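Local coordinates for protein xylooligosaccharide oxidase (Myceliophthora thermophila, PDB 5L6G) that oxidises the C1 hydroxyl of xylose, xylooligosaccharides and some other sugars to lactones with bicovalently bound FAD, passing the electrons to oxygen to give hydrogen peroxide, at residues 236-241 / 281-286; 288-293 / 309-314. All blocks are in the same frame, centred on the assembly; numbering follows the deposited sequence.

Contact 1: residues 236-241 / 281-286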
# COMPACT_ATOMS: atom_id res chain seq x y z
N SER A 236 -21.54 -1.31 4.84
CA SER A 236 -20.99 -0.26 3.99
C SER A 236 -22.01 0.85 3.89
O SER A 236 -23.21 0.64 4.07
CB SER A 236 -20.61 -0.80 2.62
OG SER A 236 -21.74 -1.30 1.92
N TYR A 237 -21.54 2.06 3.62
CA TYR A 237 -22.43 3.21 3.51
C TYR A 237 -21.72 4.33 2.80
O TYR A 237 -20.49 4.33 2.68
CB TYR A 237 -22.87 3.69 4.90
CG TYR A 237 -21.72 4.12 5.79
CD1 TYR A 237 -20.99 3.18 6.51
CD2 TYR A 237 -21.37 5.47 5.91
CE1 TYR A 237 -19.93 3.57 7.32
CE2 TYR A 237 -20.30 5.87 6.71
CZ TYR A 237 -19.60 4.93 7.42
OH TYR A 237 -18.54 5.29 8.21
N GLU A 238 -22.50 5.31 2.36
CA GLU A 238 -21.98 6.47 1.69
C GLU A 238 -22.65 7.73 2.22
O GLU A 238 -23.79 7.69 2.70
CB GLU A 238 -22.23 6.33 0.19
CG GLU A 238 -21.30 5.33 -0.45
CD GLU A 238 -21.77 4.76 -1.77
OE1 GLU A 238 -22.62 5.38 -2.45
OE2 GLU A 238 -21.24 3.68 -2.13
N ILE A 239 -21.93 8.84 2.15
CA ILE A 239 -22.49 10.14 2.46
C ILE A 239 -22.02 11.06 1.37
O ILE A 239 -20.84 11.40 1.31
CB ILE A 239 -22.03 10.70 3.82
CG1 ILE A 239 -22.36 9.72 4.95
CG2 ILE A 239 -22.67 12.07 4.06
CD1 ILE A 239 -21.59 9.97 6.24
N ASN A 240 -22.96 11.46 0.51
CA ASN A 240 -22.62 12.37 -0.57
C ASN A 240 -22.38 13.77 -0.02
O ASN A 240 -23.10 14.22 0.86
CB ASN A 240 -23.72 12.39 -1.64
CG ASN A 240 -23.72 11.13 -2.47
OD1 ASN A 240 -22.67 10.62 -2.83
ND2 ASN A 240 -24.90 10.63 -2.78
N LEU A 241 -21.34 14.42 -0.54
CA LEU A 241 -20.91 15.71 -0.04
C LEU A 241 -21.09 16.75 -1.13
O LEU A 241 -20.70 16.50 -2.26
CB LEU A 241 -19.45 15.67 0.38
CG LEU A 241 -19.09 14.70 1.49
CD1 LEU A 241 -17.57 14.55 1.59
CD2 LEU A 241 -19.70 15.16 2.80
N GLN A 281 -17.96 11.90 -2.03
CA GLN A 281 -18.74 11.27 -0.97
C GLN A 281 -17.80 10.64 0.03
O GLN A 281 -16.66 10.30 -0.30
CB GLN A 281 -19.67 10.21 -1.55
CG GLN A 281 -18.95 9.10 -2.29
CD GLN A 281 -19.85 7.97 -2.74
OE1 GLN A 281 -19.39 6.86 -2.95
NE2 GLN A 281 -21.14 8.24 -2.89
N LEU A 282 -18.30 10.52 1.27
CA LEU A 282 -17.67 9.65 2.22
C LEU A 282 -18.13 8.26 1.88
O LEU A 282 -19.28 8.07 1.49
CB LEU A 282 -18.05 10.02 3.64
CG LEU A 282 -17.49 11.36 4.11
CD1 LEU A 282 -18.45 12.00 5.09
CD2 LEU A 282 -16.13 11.17 4.72
N GLN A 283 -17.21 7.31 2.04
CA GLN A 283 -17.47 5.89 1.89
C GLN A 283 -16.93 5.25 3.15
O GLN A 283 -15.77 5.48 3.50
CB GLN A 283 -16.71 5.30 0.70
CG GLN A 283 -17.01 6.01 -0.60
CD GLN A 283 -16.23 5.42 -1.75
OE1 GLN A 283 -15.06 5.06 -1.61
NE2 GLN A 283 -16.87 5.35 -2.91
N GLY A 284 -17.75 4.43 3.78
CA GLY A 284 -17.38 3.77 5.02
C GLY A 284 -17.66 2.30 5.03
O GLY A 284 -18.41 1.77 4.19
N LEU A 285 -17.00 1.62 5.97
CA LEU A 285 -17.35 0.27 6.36
C LEU A 285 -17.38 0.27 7.89
O LEU A 285 -16.37 0.52 8.55
CB LEU A 285 -16.34 -0.75 5.83
CG LEU A 285 -16.78 -2.21 5.97
CD1 LEU A 285 -17.94 -2.49 5.03
CD2 LEU A 285 -15.66 -3.19 5.76
N TYR A 286 -18.56 0.03 8.44
CA TYR A 286 -18.73 0.02 9.86
C TYR A 286 -18.74 -1.43 10.33
O TYR A 286 -19.50 -2.25 9.80
CB TYR A 286 -20.05 0.70 10.21
CG TYR A 286 -20.29 0.82 11.68
CD1 TYR A 286 -19.66 1.82 12.42
CD2 TYR A 286 -21.14 -0.06 12.33
CE1 TYR A 286 -19.86 1.93 13.77
CE2 TYR A 286 -21.37 0.05 13.69
CZ TYR A 286 -20.72 1.04 14.41
OH TYR A 286 -20.94 1.15 15.74

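Contact 2: residues 288-293 / 309-314. With NAG (2-acetamido-2-deoxy-beta-D-glucopyranose), chain G; NAG (2-acetamido-2-deoxy-beta-D-glucopyranose), chain E.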
# COMPACT_ATOMS: atom_id res chain seq x y z
N GLY A 288 -20.10 -3.57 12.33
CA GLY A 288 -21.31 -3.73 13.12
C GLY A 288 -22.49 -3.67 12.16
O GLY A 288 -22.30 -3.53 10.95
N ASN A 289 -23.70 -3.78 12.69
CA ASN A 289 -24.89 -3.84 11.86
C ASN A 289 -25.38 -2.43 11.53
O ASN A 289 -24.79 -1.45 11.97
CB ASN A 289 -25.97 -4.69 12.53
CG ASN A 289 -26.33 -4.20 13.92
OD1 ASN A 289 -26.32 -3.00 14.18
ND2 ASN A 289 -26.68 -5.13 14.82
N ALA A 290 -26.46 -2.34 10.75
CA ALA A 290 -26.90 -1.05 10.21
C ALA A 290 -27.43 -0.12 11.29
O ALA A 290 -27.20 1.08 11.23
CB ALA A 290 -27.93 -1.25 9.12
N SER A 291 -28.16 -0.67 12.26
CA SER A 291 -28.71 0.16 13.35
C SER A 291 -27.58 0.75 14.19
O SER A 291 -27.68 1.89 14.64
CB SER A 291 -29.69 -0.63 14.23
OG SER A 291 -29.18 -1.91 14.53
N ALA A 292 -26.51 -0.01 14.38
CA ALA A 292 -25.37 0.46 15.17
C ALA A 292 -24.64 1.57 14.40
O ALA A 292 -24.25 2.59 14.98
CB ALA A 292 -24.44 -0.69 15.50
N LEU A 293 -24.47 1.38 13.09
CA LEU A 293 -23.90 2.42 12.24
C LEU A 293 -24.70 3.73 12.33
O LEU A 293 -24.13 4.80 12.53
CB LEU A 293 -23.85 1.96 10.78
CG LEU A 293 -23.64 3.08 9.75
CD1 LEU A 293 -22.27 3.69 9.94
CD2 LEU A 293 -23.83 2.57 8.33
N SER A 309 -26.54 7.32 2.69
CA SER A 309 -27.16 6.61 1.57
C SER A 309 -26.49 5.25 1.38
O SER A 309 -25.44 4.98 1.96
CB SER A 309 -27.09 7.44 0.29
OG SER A 309 -25.76 7.83 -0.01
N SER A 310 -27.14 4.40 0.58
CA SER A 310 -26.59 3.11 0.20
C SER A 310 -26.12 2.32 1.42
O SER A 310 -25.02 1.78 1.42
CB SER A 310 -25.41 3.28 -0.77
OG SER A 310 -25.83 3.89 -1.98
N VAL A 311 -26.94 2.26 2.46
CA VAL A 311 -26.58 1.51 3.65
C VAL A 311 -26.83 0.04 3.35
O VAL A 311 -27.96 -0.36 3.09
CB VAL A 311 -27.38 1.97 4.86
CG1 VAL A 311 -27.10 1.09 6.07
CG2 VAL A 311 -27.08 3.43 5.17
N GLN A 312 -25.77 -0.76 3.37
CA GLN A 312 -25.86 -2.18 3.03
C GLN A 312 -25.13 -3.01 4.09
O GLN A 312 -23.95 -2.81 4.31
CB GLN A 312 -25.20 -2.45 1.68
CG GLN A 312 -25.96 -1.92 0.47
CD GLN A 312 -25.09 -1.91 -0.78
OE1 GLN A 312 -24.19 -2.73 -0.94
NE2 GLN A 312 -25.36 -0.97 -1.67
N GLU A 313 -25.85 -3.94 4.71
CA GLU A 313 -25.23 -4.85 5.66
C GLU A 313 -24.69 -6.07 4.93
O GLU A 313 -25.35 -6.61 4.04
CB GLU A 313 -26.25 -5.34 6.68
CG GLU A 313 -27.04 -4.23 7.35
CD GLU A 313 -27.89 -4.75 8.49
OE1 GLU A 313 -27.30 -5.06 9.54
OE2 GLU A 313 -29.13 -4.86 8.31
N HIS A 314 -23.52 -6.55 5.34
CA HIS A 314 -22.83 -7.62 4.66
C HIS A 314 -22.29 -8.62 5.67
O HIS A 314 -22.06 -8.27 6.82
CB HIS A 314 -21.60 -7.06 3.90
CG HIS A 314 -21.91 -5.92 2.98
ND1 HIS A 314 -22.60 -6.06 1.80
CD2 HIS A 314 -21.60 -4.60 3.07
CE1 HIS A 314 -22.72 -4.89 1.21
NE2 HIS A 314 -22.10 -3.99 1.95
C1 NAG G . -27.04 -4.79 16.18
C2 NAG G . -28.08 -5.80 16.67
C3 NAG G . -28.36 -5.68 18.17
C4 NAG G . -27.07 -5.62 18.96
C5 NAG G . -26.12 -4.58 18.38
C6 NAG G . -24.76 -4.61 19.07
C7 NAG G . -29.71 -6.63 15.04
C8 NAG G . -30.99 -6.39 14.28
N2 NAG G . -29.31 -5.68 15.89
O3 NAG G . -29.06 -6.82 18.60
O4 NAG G . -27.38 -5.32 20.30
O5 NAG G . -25.90 -4.84 17.01
O6 NAG G . -24.11 -3.36 18.90
O7 NAG G . -29.11 -7.69 14.88
C1 NAG E . -24.60 -11.11 8.92
C2 NAG E . -25.48 -11.10 7.67
C3 NAG E . -25.95 -12.50 7.26
C4 NAG E . -24.75 -13.45 7.18
C5 NAG E . -24.02 -13.41 8.51
C6 NAG E . -22.78 -14.31 8.52
C7 NAG E . -26.93 -9.22 7.02
C8 NAG E . -28.15 -8.41 7.35
N2 NAG E . -26.63 -10.21 7.86
O3 NAG E . -26.61 -12.46 6.01
O4 NAG E . -25.15 -14.77 6.87
O5 NAG E . -23.60 -12.09 8.74
O6 NAG E . -21.96 -13.97 9.62
O7 NAG E . -26.28 -8.95 6.01

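Contact 1: residues 236-241 / 281-286
Tyr237 and Ile239 pair with Gly284 and Leu282 as the hydrogen-bonded pairs of two antiparallel strands. Each pair exchanges two backbone bonds, so all four N-H groups and all four carbonyls have partners. Ile239 O takes Leu282 N at 2.7 Å. Gly284 O receives Tyr237 N and also bonds to Tyr323 OH.

On the face that carries Glu238, Asn240, Gln281 and Gln283, the Gln281 amide is gripped at both ends. Its NE2 donates to Asn240 OD1 at 2.8 Å, within the Gln281 amide plane, while the two amides lie side by side with planes 21° apart. The same NE2 makes a longer bond to Glu238 OE1, 3.3 Å, met from above the carboxylate plane. Gln281 OE1 accepts Gln283 NE2 on a lone pair at 2.9 Å. Gln283 OE1 in turn accepts from Arg272 NE.

The other face, with Tyr237, Ile239 and Leu282, is mainly apolar. Tyr237 CG sits between the backbone N and the carbonyl carbon (chi1 60°). This turn lays the ring over Gly284, whose CA is 3.7 Å from the ring centroid, a CH-pi contact. The bare CA of Gly284 allows this; a CB there would fall about 2.0 Å from Tyr237 CZ. Ile239 CD1 meets Leu282 CD1 at 3.9 Å.

Arg272 binds substrate, so the bonded Gln281 and Gln283 amides are consistent with second-shell support that would help position the arginine.

Contact 2: residues 288-293 / 309-314
Glu313 CG lies beside the backbone N, opposite the carbonyl carbon (chi1 -51°), and the chain then runs extended to Ala290 at the start of helix 290-304. Its OE1 accepts Ala290 N at 3.1 Å, with the donor 66° above the carboxylate plane. The same oxygen is 3.3 Å from Asn289 CB. Asn289 is the N-cap: its CG is folded between the backbone N and the carbonyl carbon (chi1 56°), and OD1 accepts Ala292 N at 3.0 Å. Two first-turn N-H groups thus have side-chain acceptors, one local and one from the strand. The helix N terminus would probably stabilise the negative carboxylate. Asn289 ND2 is also bonded covalently to C1 of a NAG, so this residue both caps the helix and carries a glycan.

Ala290 CB packs on Glu313 CG at 3.6 Å and on Val311 CG1 at 3.9 Å. Replacing Glu313 by an alanine would probably leave Ala290 N without its acceptor and open a gap beside Ala290 CB.

The acetyl methyl C8 of a second NAG lies 3.7 Å from Glu313 CB. Deeper in, Leu293 reaches Val311, Tyr237 and Tyr286, and so joins helix 290-304 to edge strand 308-314 and to strands 234-240 and 280-286.

Strand 234-240 comes first in the chain. Helix 246-261 and strand 269-275 follow, and strand 280-286 then returns beside it, closing the loop of contact 1. The chain runs directly into helix 290-304 and on to strand 308-314, where contact 2 closes a second, shorter loop. The two loops lie in series and neither nests in the other. Strand 308-314 docks on the other side of strand 234-240, parallel to 280-286. This makes a split beta-alpha-beta unit at the edge of the large antiparallel sheet. The contacts meet directly: Ser236 OG is probably hydrogen-bonded to His314 NE2, and Glu238 O to Ser309 N. Tyr286 packs against the helix start.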